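Local coordinates for protein transcriptional repressor, TetR family (Thermus thermophilus, PDB 3ANP) that represses transcription as a TetR-family regulator that controls fatty acid degradation and binds acyl-CoA such as lauroyl-CoA, at residues A[95-100]-A[164-169]; A[107-112]-A[170-175]. One frame throughout, in Å; residues are numbered along the deposited sequence.

Both contacts use helix 151-172 of the ligand-binding part of the chain, and their centres lie about 7 Å apart. Interaction 1 sets it against the end of helix 82-99; interaction 2 sets its C-terminal part against that of helix 101-110, which follows next in the chain. Ala166 CB packs on Phe108 CE2 at 3.8 Å, and Leu167 CD2 meets Leu112 CD1 at the same separation, so the two patches are continuous. The acyl-CoA runs past both: Leu111 and Leu112 of interaction 2 line its pocket, whereas the side chain of Thr97 in interaction 1 stays about 6 Å away. Both contacts also reach the second subunit.

Interaction 1: residues A[95-100]-A[164-169]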
loop_
_atom_site.group_PDB
_atom_site.type_symbol
_atom_site.label_atom_id
_atom_site.label_comp_id
_atom_site.label_asym_id
_atom_site.label_seq_id
_atom_site.Cartn_x
_atom_site.Cartn_y
_atom_site.Cartn_z
ATOM N N GLU A 95 -8.088 7.827 -14.105
ATOM C CA GLU A 95 -8.598 9.106 -14.564
ATOM C C GLU A 95 -9.324 9.840 -13.441
ATOM O O GLU A 95 -9.086 11.022 -13.198
ATOM C CB GLU A 95 -9.528 8.873 -15.763
ATOM C CG GLU A 95 -8.790 8.285 -16.963
ATOM C CD GLU A 95 -9.723 7.763 -18.064
ATOM O OE1 GLU A 95 -10.933 7.554 -17.807
ATOM O OE2 GLU A 95 -9.235 7.544 -19.189
ATOM N N GLY A 96 -10.205 9.134 -12.744
ATOM C CA GLY A 96 -10.947 9.764 -11.665
ATOM C C GLY A 96 -10.050 10.184 -10.516
ATOM O O GLY A 96 -10.261 11.225 -9.897
ATOM N N THR A 97 -9.047 9.367 -10.209
ATOM C CA THR A 97 -8.135 9.697 -9.118
ATOM C C THR A 97 -7.380 10.977 -9.429
ATOM O O THR A 97 -7.165 11.810 -8.550
ATOM C CB THR A 97 -7.118 8.551 -8.866
ATOM O OG1 THR A 97 -7.828 7.380 -8.451
ATOM C CG2 THR A 97 -6.127 8.944 -7.774
ATOM N N ALA A 98 -6.978 11.137 -10.685
ATOM C CA ALA A 98 -6.252 12.332 -11.092
ATOM C C ALA A 98 -7.162 13.560 -11.020
ATOM O O ALA A 98 -6.737 14.638 -10.607
ATOM C CB ALA A 98 -5.729 12.164 -12.512
ATOM N N ARG A 99 -8.411 13.400 -11.430
ATOM C CA ARG A 99 -9.353 14.521 -11.402
ATOM C C ARG A 99 -9.579 15.020 -9.972
ATOM O O ARG A 99 -9.643 16.226 -9.727
ATOM C CB ARG A 99 -10.723 14.117 -11.982
ATOM C CG ARG A 99 -10.772 13.908 -13.496
ATOM C CD ARG A 99 -12.221 13.958 -14.031
ATOM N NE ARG A 99 -13.038 12.837 -13.562
ATOM C CZ ARG A 99 -12.980 11.610 -14.067
ATOM N NH1 ARG A 99 -13.751 10.638 -13.580
ATOM N NH2 ARG A 99 -12.161 11.356 -15.075
ATOM N N GLU A 100 -9.698 14.084 -9.036
ATOM C CA GLU A 100 -9.989 14.413 -7.643
ATOM C C GLU A 100 -8.812 14.264 -6.685
ATOM O O GLU A 100 -9.006 14.101 -5.484
ATOM C CB GLU A 100 -11.155 13.538 -7.166
ATOM C CG GLU A 100 -12.461 13.802 -7.930
ATOM C CD GLU A 100 -13.046 15.164 -7.600
ATOM O OE1 GLU A 100 -12.279 16.145 -7.511
ATOM O OE2 GLU A 100 -14.274 15.267 -7.432
ATOM N N LEU A 164 -1.722 1.818 -2.967
ATOM C CA LEU A 164 -0.349 2.296 -2.805
ATOM C C LEU A 164 0.115 3.080 -4.027
ATOM O O LEU A 164 0.793 4.102 -3.887
ATOM C CB LEU A 164 0.614 1.139 -2.540
ATOM C CG LEU A 164 2.052 1.521 -2.144
ATOM C CD1 LEU A 164 2.062 2.370 -0.869
ATOM C CD2 LEU A 164 2.846 0.244 -1.911
ATOM N N SER A 165 -0.246 2.617 -5.223
ATOM C CA SER A 165 0.147 3.336 -6.442
ATOM C C SER A 165 -0.488 4.725 -6.519
ATOM O O SER A 165 0.171 5.701 -6.886
ATOM C CB SER A 165 -0.242 2.540 -7.696
ATOM O OG SER A 165 0.570 1.385 -7.850
ATOM N N ALA A 166 -1.774 4.803 -6.187
ATOM C CA ALA A 166 -2.519 6.059 -6.243
ATOM C C ALA A 166 -2.025 7.053 -5.202
ATOM O O ALA A 166 -1.880 8.252 -5.473
ATOM C CB ALA A 166 -4.012 5.786 -6.039
ATOM N N LEU A 167 -1.760 6.547 -4.006
ATOM C CA LEU A 167 -1.267 7.379 -2.924
ATOM C C LEU A 167 0.113 7.950 -3.259
ATOM O O LEU A 167 0.347 9.147 -3.106
ATOM C CB LEU A 167 -1.200 6.560 -1.627
ATOM C CG LEU A 167 -0.536 7.226 -0.419
ATOM C CD1 LEU A 167 -1.062 8.638 -0.260
ATOM C CD2 LEU A 167 -0.826 6.389 0.837
ATOM N N ARG A 168 1.026 7.100 -3.721
ATOM C CA ARG A 168 2.360 7.571 -4.053
ATOM C C ARG A 168 2.319 8.511 -5.249
ATOM O O ARG A 168 3.056 9.494 -5.302
ATOM C CB ARG A 168 3.294 6.391 -4.309
ATOM C CG ARG A 168 3.596 5.629 -3.005
ATOM C CD ARG A 168 4.244 4.277 -3.239
ATOM N NE ARG A 168 5.637 4.385 -3.656
ATOM C CZ ARG A 168 6.433 3.339 -3.869
ATOM N NH1 ARG A 168 5.971 2.103 -3.703
ATOM N NH2 ARG A 168 7.694 3.533 -4.251
ATOM N N TRP A 169 1.435 8.219 -6.193
ATOM C CA TRP A 169 1.296 9.069 -7.365
ATOM C C TRP A 169 0.863 10.465 -6.935
ATOM O O TRP A 169 1.477 11.464 -7.318
ATOM C CB TRP A 169 0.245 8.501 -8.316
ATOM C CG TRP A 169 -0.039 9.404 -9.500
ATOM C CD1 TRP A 169 0.668 9.468 -10.676
ATOM C CD2 TRP A 169 -1.065 10.394 -9.598
ATOM N NE1 TRP A 169 0.143 10.441 -11.496
ATOM C CE2 TRP A 169 -0.920 11.027 -10.864
ATOM C CE3 TRP A 169 -2.091 10.815 -8.743
ATOM C CZ2 TRP A 169 -1.767 12.063 -11.293
ATOM C CZ3 TRP A 169 -2.942 11.857 -9.174
ATOM C CH2 TRP A 169 -2.766 12.466 -10.441
#
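Trp169 reaches across to Ala98 with the far end of its six-membered ring. CH2 comes within 3.5 Å of Ala98 CA and 3.6 Å of Ala98 CB, and CZ3 also approaches Ala98 CA, at 3.9 Å. The alanine meets the ring obliquely. One turn earlier on helix 151-172 the second point of contact is slighter: the methyl carbon CG2 of Thr97 faces Ala166 CB at 4.2 Å. In Thr97, OG1 lies beside the backbone N (chi1 -63°), which puts CG2 anti to it and toward Ala166. With CG anti to the backbone N (chi1 175°), the indole of Trp169 extends across the gap between helical segments 95-99 and 164-169, whose axes approach to 11.0 Å. Its NE1 is hydrogen-bonded to the carbonyl oxygen of Arg176, which fixes the other end of the ring system, and Leu178 packs against it. Thr97 OG1 hydrogen-bonds to the carbonyl oxygen of Leu93 and to the hydroxyl of Tyr162. Replacing Trp169 with an alanine would probably open a gap beside Ala98 and leave the carbonyl of Arg176 without its indole donor. Nothing polar bridges the two segments. These two helical segments run roughly parallel, at 31°, spaced by a bulky aromatic rather than meshed closely, as part of the all-helical C-terminal ligand-binding domain of TetR-family repressors.

Interaction 2: residues A[107-112]-A[170-175]; sequences MFYELL and AAYTPG. With DCC (dodecyl-coa), chain E.
Tyr109 and Ala171 make the main contact between the segments, and it is van der Waals in kind: the phenol OH lies 3.6 Å from Ala171 CB. In Tyr109, CG stands anti to the carbonyl carbon (chi1 -78°), which swings the ring out so that its end nears helix 151-172. On Ala171 the same methyl also sits 3.8 Å above the centre of the Tyr172 ring, bracing that neighbour from one face.

Polar bonds lead to the ligand and the dimer partner. The backbone carbonyl O of Leu111 accepts a hydrogen bond from NP1 of the dodecyl-CoA, 2.9 Å long with an N-H...O angle of 155°. Tyr172 OH binds the carbonyl of Asn113 of the second subunit, and Leu112 O has a weak hydrogen bond with Tyr109 OH of that subunit.

Apolar contacts follow the ligand: Leu111 CD1 touches CA5 of the acyl chain at 3.7 Å, Leu112 CD2 lies 3.9 Å from CP2, and Phe108 presents its ring edge to CA9.

The C-terminal part of helix 101-110 and the residues after it thus border both the pocket and helix 151-172, with Phe108 packed on Tyr162, Leu111 on Phe163, and Leu112 against Leu112 of the second subunit.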
loop_
_atom_site.group_PDB
_atom_site.type_symbol
_atom_site.label_atom_id
_atom_site.label_comp_id
_atom_site.label_asym_id
_atom_site.label_seq_id
_atom_site.Cartn_x
_atom_site.Cartn_y
_atom_site.Cartn_z
HETATM N N MSE A 107 -7.921 11.542 1.982
HETATM C CA MSE A 107 -8.792 10.408 2.199
HETATM C C MSE A 107 -7.949 9.126 2.257
HETATM O O MSE A 107 -8.162 8.276 3.124
HETATM C CB MSE A 107 -9.838 10.318 1.079
HETATM C CG MSE A 107 -10.899 9.279 1.363
HETATM SE SE MSE A 107 -11.985 8.829 -0.164
HETATM C CE MSE A 107 -10.675 7.816 -1.145
ATOM N N PHE A 108 -6.985 8.989 1.344
ATOM C CA PHE A 108 -6.120 7.804 1.313
ATOM C C PHE A 108 -5.333 7.637 2.622
ATOM O O PHE A 108 -5.125 6.518 3.083
ATOM C CB PHE A 108 -5.111 7.864 0.149
ATOM C CG PHE A 108 -5.727 7.747 -1.231
ATOM C CD1 PHE A 108 -6.878 6.981 -1.456
ATOM C CD2 PHE A 108 -5.111 8.367 -2.324
ATOM C CE1 PHE A 108 -7.410 6.827 -2.748
ATOM C CE2 PHE A 108 -5.633 8.221 -3.620
ATOM C CZ PHE A 108 -6.781 7.451 -3.830
ATOM N N TYR A 109 -4.880 8.736 3.216
ATOM C CA TYR A 109 -4.125 8.625 4.468
ATOM C C TYR A 109 -4.975 8.047 5.595
ATOM O O TYR A 109 -4.453 7.425 6.515
ATOM C CB TYR A 109 -3.562 9.988 4.895
ATOM C CG TYR A 109 -2.333 10.373 4.123
ATOM C CD1 TYR A 109 -1.166 9.603 4.200
ATOM C CD2 TYR A 109 -2.336 11.487 3.290
ATOM C CE1 TYR A 109 -0.033 9.942 3.456
ATOM C CE2 TYR A 109 -1.217 11.829 2.549
ATOM C CZ TYR A 109 -0.069 11.057 2.635
ATOM O OH TYR A 109 1.042 11.428 1.905
ATOM N N GLU A 110 -6.285 8.245 5.514
ATOM C CA GLU A 110 -7.190 7.736 6.540
ATOM C C GLU A 110 -7.152 6.204 6.595
ATOM O O GLU A 110 -7.387 5.615 7.637
ATOM C CB GLU A 110 -8.606 8.259 6.276
ATOM C CG GLU A 110 -9.621 8.006 7.360
ATOM C CD GLU A 110 -9.293 8.647 8.714
ATOM O OE1 GLU A 110 -8.429 9.542 8.801
ATOM O OE2 GLU A 110 -9.940 8.249 9.696
ATOM N N LEU A 111 -6.836 5.555 5.476
ATOM C CA LEU A 111 -6.730 4.100 5.460
ATOM C C LEU A 111 -5.470 3.672 6.223
ATOM O O LEU A 111 -5.278 2.497 6.503
ATOM C CB LEU A 111 -6.668 3.584 4.013
ATOM C CG LEU A 111 -8.024 3.655 3.314
ATOM C CD1 LEU A 111 -7.866 3.819 1.816
ATOM C CD2 LEU A 111 -8.806 2.386 3.662
ATOM N N LEU A 112 -4.621 4.638 6.561
ATOM C CA LEU A 112 -3.388 4.355 7.288
ATOM C C LEU A 112 -3.434 4.974 8.688
ATOM O O LEU A 112 -2.408 5.072 9.368
ATOM C CB LEU A 112 -2.175 4.919 6.534
ATOM C CG LEU A 112 -1.958 4.477 5.081
ATOM C CD1 LEU A 112 -0.804 5.249 4.473
ATOM C CD2 LEU A 112 -1.689 2.981 5.023
ATOM N N ALA A 170 -0.202 10.521 -6.138
ATOM C CA ALA A 170 -0.761 11.788 -5.678
ATOM C C ALA A 170 0.137 12.557 -4.729
ATOM O O ALA A 170 0.212 13.783 -4.797
ATOM C CB ALA A 170 -2.146 11.547 -5.020
ATOM N N ALA A 171 0.830 11.844 -3.850
ATOM C CA ALA A 171 1.691 12.499 -2.878
ATOM C C ALA A 171 3.103 12.840 -3.346
ATOM O O ALA A 171 3.694 13.817 -2.879
ATOM C CB ALA A 171 1.782 11.640 -1.622
ATOM N N TYR A 172 3.643 12.051 -4.263
ATOM C CA TYR A 172 5.025 12.266 -4.689
ATOM C C TYR A 172 5.325 12.439 -6.171
ATOM O O TYR A 172 6.267 13.136 -6.514
ATOM C CB TYR A 172 5.893 11.102 -4.193
ATOM C CG TYR A 172 5.630 10.699 -2.760
ATOM C CD1 TYR A 172 5.788 11.619 -1.719
ATOM C CD2 TYR A 172 5.224 9.405 -2.444
ATOM C CE1 TYR A 172 5.550 11.260 -0.400
ATOM C CE2 TYR A 172 4.981 9.028 -1.124
ATOM C CZ TYR A 172 5.147 9.966 -0.105
ATOM O OH TYR A 172 4.903 9.617 1.199
ATOM N N THR A 173 4.559 11.794 -7.047
ATOM C CA THR A 173 4.855 11.864 -8.477
ATOM C C THR A 173 3.633 12.093 -9.342
ATOM O O THR A 173 3.342 11.299 -10.240
ATOM C CB THR A 173 5.512 10.552 -8.954
ATOM O OG1 THR A 173 4.583 9.473 -8.802
ATOM C CG2 THR A 173 6.756 10.245 -8.146
ATOM N N PRO A 174 2.913 13.196 -9.114
ATOM C CA PRO A 174 1.716 13.457 -9.914
ATOM C C PRO A 174 1.965 13.680 -11.403
ATOM O O PRO A 174 1.029 13.624 -12.205
ATOM C CB PRO A 174 1.102 14.671 -9.226
ATOM C CG PRO A 174 2.304 15.402 -8.699
ATOM C CD PRO A 174 3.178 14.296 -8.165
ATOM N N GLY A 175 3.222 13.916 -11.768
ATOM C CA GLY A 175 3.556 14.142 -13.165
ATOM C C GLY A 175 3.626 12.863 -13.976
ATOM O O GLY A 175 3.651 12.903 -15.215
HETATM C C2 DCC E . -16.179 -13.482 10.617
HETATM C C4 DCC E . -15.069 -13.603 8.592
HETATM C C5 DCC E . -16.197 -13.115 7.947
HETATM C C6 DCC E . -17.320 -12.819 8.711
HETATM C C8 DCC E . -14.662 -13.458 6.483
HETATM C C10 DCC E . -11.869 4.376 -4.314
HETATM C C11 DCC E . -12.175 5.857 -4.546
HETATM C C12 DCC E . -13.190 6.036 -5.675
HETATM N N9 DCC E . -14.143 -13.804 7.659
HETATM N N7 DCC E . -15.914 -13.038 6.651
HETATM N N3 DCC E . -15.094 -13.775 9.921
HETATM N N1 DCC E . -17.272 -13.015 10.036
HETATM N N6 DCC E . -18.422 -12.347 8.135
HETATM C "C1'" DCC E . -12.779 -14.333 7.886
HETATM C "C2'" DCC E . -11.852 -13.999 6.719
HETATM O "O2'" DCC E . -12.162 -14.837 5.602
HETATM C "C3'" DCC E . -10.544 -14.461 7.358
HETATM O "O3'" DCC E . -10.440 -15.886 7.288
HETATM C "C4'" DCC E . -10.721 -14.029 8.815
HETATM O "O4'" DCC E . -12.104 -13.656 8.956
HETATM C "C5'" DCC E . -9.812 -12.828 9.082
HETATM O "O5'" DCC E . -10.081 -11.782 8.146
HETATM P P1 DCC E . -9.017 -10.597 7.913
HETATM O O11 DCC E . -7.656 -11.162 7.785
HETATM O O12 DCC E . -9.529 -9.730 6.827
HETATM O O6 DCC E . -9.068 -9.770 9.293
HETATM P P2 DCC E . -10.137 -8.590 9.523
HETATM O O21 DCC E . -10.221 -8.708 10.997
HETATM O O22 DCC E . -11.164 -9.057 8.567
HETATM O O7 DCC E . -9.118 -7.441 9.035
HETATM C CPA DCC E . -9.087 -6.983 7.681
HETATM C CPB DCC E . -9.095 -5.452 7.654
HETATM C CP8 DCC E . -8.082 -4.923 8.674
HETATM C CP7 DCC E . -10.498 -4.945 7.996
HETATM C CP9 DCC E . -8.710 -4.971 6.253
HETATM O OP3 DCC E . -6.754 -5.297 8.300
HETATM C CP6 DCC E . -8.186 -3.399 8.780
HETATM O OP2 DCC E . -9.005 -2.880 9.536
HETATM N NP2 DCC E . -7.353 -2.710 8.004
HETATM C CP5 DCC E . -7.340 -1.239 8.002
HETATM C CP4 DCC E . -6.874 -0.724 6.639
HETATM C CP3 DCC E . -5.458 -1.208 6.322
HETATM O OP1 DCC E . -5.160 -2.397 6.430
HETATM N NP1 DCC E . -4.607 -0.265 5.923
HETATM C CP2 DCC E . -3.210 -0.581 5.593
HETATM C CP1 DCC E . -3.140 -1.323 4.255
HETATM S S DCC E . -3.568 -0.268 2.822
HETATM P P3 DCC E . -9.019 -16.549 6.924
HETATM O O31 DCC E . -8.926 -16.934 5.498
HETATM O O32 DCC E . -7.895 -15.475 7.343
HETATM O O33 DCC E . -8.859 -17.804 7.919
HETATM C CA1 DCC E . -5.279 -0.579 2.615
HETATM C CA2 DCC E . -5.948 -0.189 1.295
HETATM O OA1 DCC E . -5.935 -1.097 3.518
HETATM C CA3 DCC E . -7.289 -0.904 1.128
HETATM C CA4 DCC E . -7.940 -0.603 -0.225
HETATM C CA5 DCC E . -8.257 0.883 -0.406
HETATM C CA6 DCC E . -9.108 1.086 -1.662
HETATM C CA7 DCC E . -9.519 2.552 -1.824
HETATM C CA8 DCC E . -10.475 2.725 -3.005
HETATM C CA9 DCC E . -10.825 4.202 -3.207
#